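Local coordinates for probable ABC transporter phosphite binding protein PhnD1 (Prochlorococcus marinus str. MIT 9301, PDB 5LQ8) that binds inorganic phosphite strongly, and methylphosphonate and phosphate only very weakly, probably as the solute-binding component of an ABC transporter, at residues 109-114 with 135-140. Sequence-based numbering, arbitrary orientation.
Sequences KGLKKL and YFLNQA. With GB (methylphosphonic acid ester group), chain C.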
# COMPACT_ATOMS: atom_id res chain seq x y z
N LYS A 109 -6.60 -23.56 -3.71
CA LYS A 109 -7.29 -24.12 -4.91
C LYS A 109 -8.80 -23.77 -5.01
O LYS A 109 -9.39 -23.80 -6.10
CB LYS A 109 -7.08 -25.64 -4.99
CG LYS A 109 -5.62 -26.06 -5.05
CD LYS A 109 -5.06 -26.12 -6.46
CE LYS A 109 -3.70 -26.81 -6.45
NZ LYS A 109 -2.97 -26.59 -7.73
N GLY A 110 -9.37 -23.44 -3.86
CA GLY A 110 -10.74 -22.92 -3.72
C GLY A 110 -11.00 -21.56 -4.36
O GLY A 110 -12.14 -21.13 -4.49
N LEU A 111 -9.93 -20.86 -4.76
CA LEU A 111 -10.09 -19.62 -5.57
C LEU A 111 -10.71 -19.87 -6.94
O LEU A 111 -11.23 -18.94 -7.56
CB LEU A 111 -8.75 -18.89 -5.76
CG LEU A 111 -8.13 -18.29 -4.51
CD1 LEU A 111 -6.74 -17.77 -4.92
CD2 LEU A 111 -8.99 -17.21 -3.84
N LYS A 112 -10.67 -21.12 -7.40
CA LYS A 112 -11.45 -21.59 -8.58
C LYS A 112 -12.93 -21.21 -8.54
O LYS A 112 -13.57 -21.05 -9.58
CB LYS A 112 -11.35 -23.12 -8.72
CG LYS A 112 -10.15 -23.57 -9.53
CD LYS A 112 -9.98 -25.09 -9.50
CE LYS A 112 -9.51 -25.64 -10.84
NZ LYS A 112 -8.35 -24.92 -11.44
N LYS A 113 -13.48 -21.11 -7.34
CA LYS A 113 -14.89 -20.64 -7.16
C LYS A 113 -15.17 -19.19 -7.59
O LYS A 113 -16.32 -18.79 -7.70
CB LYS A 113 -15.38 -20.84 -5.73
CG LYS A 113 -15.68 -22.30 -5.39
CD LYS A 113 -16.37 -22.46 -4.05
CE LYS A 113 -15.42 -22.86 -2.94
NZ LYS A 113 -16.09 -22.86 -1.59
N LEU A 114 -14.12 -18.41 -7.83
CA LEU A 114 -14.28 -17.02 -8.31
C LEU A 114 -14.35 -16.92 -9.83
O LEU A 114 -14.64 -15.84 -10.40
CB LEU A 114 -13.14 -16.16 -7.74
CG LEU A 114 -13.15 -16.13 -6.18
CD1 LEU A 114 -11.95 -15.34 -5.68
CD2 LEU A 114 -14.45 -15.58 -5.57
N TYR A 135 -1.15 -13.37 -8.34
CA TYR A 135 -0.16 -14.44 -8.17
C TYR A 135 -0.82 -15.67 -7.62
O TYR A 135 -0.64 -16.77 -8.12
CB TYR A 135 1.00 -13.99 -7.28
CG TYR A 135 2.00 -15.06 -6.95
CD1 TYR A 135 2.96 -15.44 -7.90
CD2 TYR A 135 2.07 -15.61 -5.68
CE1 TYR A 135 3.92 -16.37 -7.59
CE2 TYR A 135 3.03 -16.55 -5.37
CZ TYR A 135 3.96 -16.90 -6.34
OH TYR A 135 4.93 -17.82 -6.07
N PHE A 136 -1.60 -15.48 -6.57
CA PHE A 136 -2.27 -16.62 -5.90
C PHE A 136 -3.42 -17.16 -6.75
O PHE A 136 -3.57 -18.36 -6.86
CB PHE A 136 -2.76 -16.26 -4.52
CG PHE A 136 -1.68 -15.85 -3.55
CD1 PHE A 136 -0.59 -16.68 -3.28
CD2 PHE A 136 -1.78 -14.65 -2.87
CE1 PHE A 136 0.39 -16.28 -2.37
CE2 PHE A 136 -0.78 -14.23 -1.99
CZ PHE A 136 0.31 -15.05 -1.72
N LEU A 137 -4.22 -16.28 -7.34
CA LEU A 137 -5.24 -16.73 -8.32
C LEU A 137 -4.61 -17.66 -9.36
O LEU A 137 -5.12 -18.76 -9.64
CB LEU A 137 -5.90 -15.53 -9.02
CG LEU A 137 -6.98 -14.85 -8.17
CD1 LEU A 137 -7.20 -13.41 -8.63
CD2 LEU A 137 -8.28 -15.64 -8.16
N ASN A 138 -3.48 -17.21 -9.90
CA ASN A 138 -2.74 -17.95 -10.93
C ASN A 138 -2.26 -19.28 -10.41
O ASN A 138 -2.30 -20.29 -11.14
CB ASN A 138 -1.56 -17.16 -11.51
CG ASN A 138 -1.98 -16.02 -12.45
OD1 ASN A 138 -3.17 -15.80 -12.79
ND2 ASN A 138 -1.00 -15.26 -12.86
N GLN A 139 -1.84 -19.32 -9.15
CA GLN A 139 -1.39 -20.61 -8.56
C GLN A 139 -2.54 -21.64 -8.56
O GLN A 139 -2.35 -22.83 -8.72
CB GLN A 139 -0.88 -20.43 -7.13
CG GLN A 139 0.56 -19.93 -7.07
CD GLN A 139 1.16 -19.98 -5.67
OE1 GLN A 139 0.56 -19.51 -4.71
NE2 GLN A 139 2.36 -20.53 -5.57
N ALA A 140 -3.74 -21.13 -8.38
CA ALA A 140 -4.98 -21.96 -8.36
C ALA A 140 -5.62 -22.22 -9.74
O ALA A 140 -6.72 -22.80 -9.84
CB ALA A 140 -5.98 -21.33 -7.43
P1 GB C . 6.47 -19.81 -8.79
O1 GB C . 7.79 -19.85 -9.49
O2 GB C . 5.40 -19.09 -9.59
C1 GB C . 6.06 -21.59 -8.68
O3 GB C . 6.58 -19.24 -7.40
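With CG anti to its carbonyl carbon (chi1 -79°), Leu137 extends CD2 to 4.1 Å from CB of Leu111, and the same choice in Leu111 (chi1 -67°) sends its own CD1 to the helix backbone, 3.8 Å from Phe136 O. The pair joins two elements of one lobe of a periplasmic substrate-binding protein fold: the 3-10 turns of 109-114, in the connection between strands 92-97 and 119-121, and the C-terminal end of helix 127-139. Leu114 adds a looser touch, CD1 to Leu137 CD2 at 4.4 Å. Phe94 of strand 92-97 touches all three leucines, so the two segments share an apolar layer over the sheet, and Trp198 of strand 194-199 adjoins both Leu111 and Phe136.

At the helix end the chain leaves helical geometry at Ala140, whose buried methyl packs against the 3-10 segment, CB touching Lys109 CA at 4.0 Å and Leu111 CB at 4.1 Å. On another side of the helix, Tyr135 projects its ring toward a bound methylphosphonate group, distinct from another such group about 11 Å from the side chain of Phe136. Its OH donates a 2.6 Å hydrogen bond to O3, which lies near the ring plane at the edge, while Lys269 also bonds this ligand. A phenylalanine in place of Tyr135 would probably leave O3 without its hydroxyl donor. The polar link between the segments is at the exposed edge of the contact, where poorly ordered Lys112 bends at its outer torsions and its NZ donates to Ala140 O at 3.1 Å, tilted 22° from the carbonyl plane.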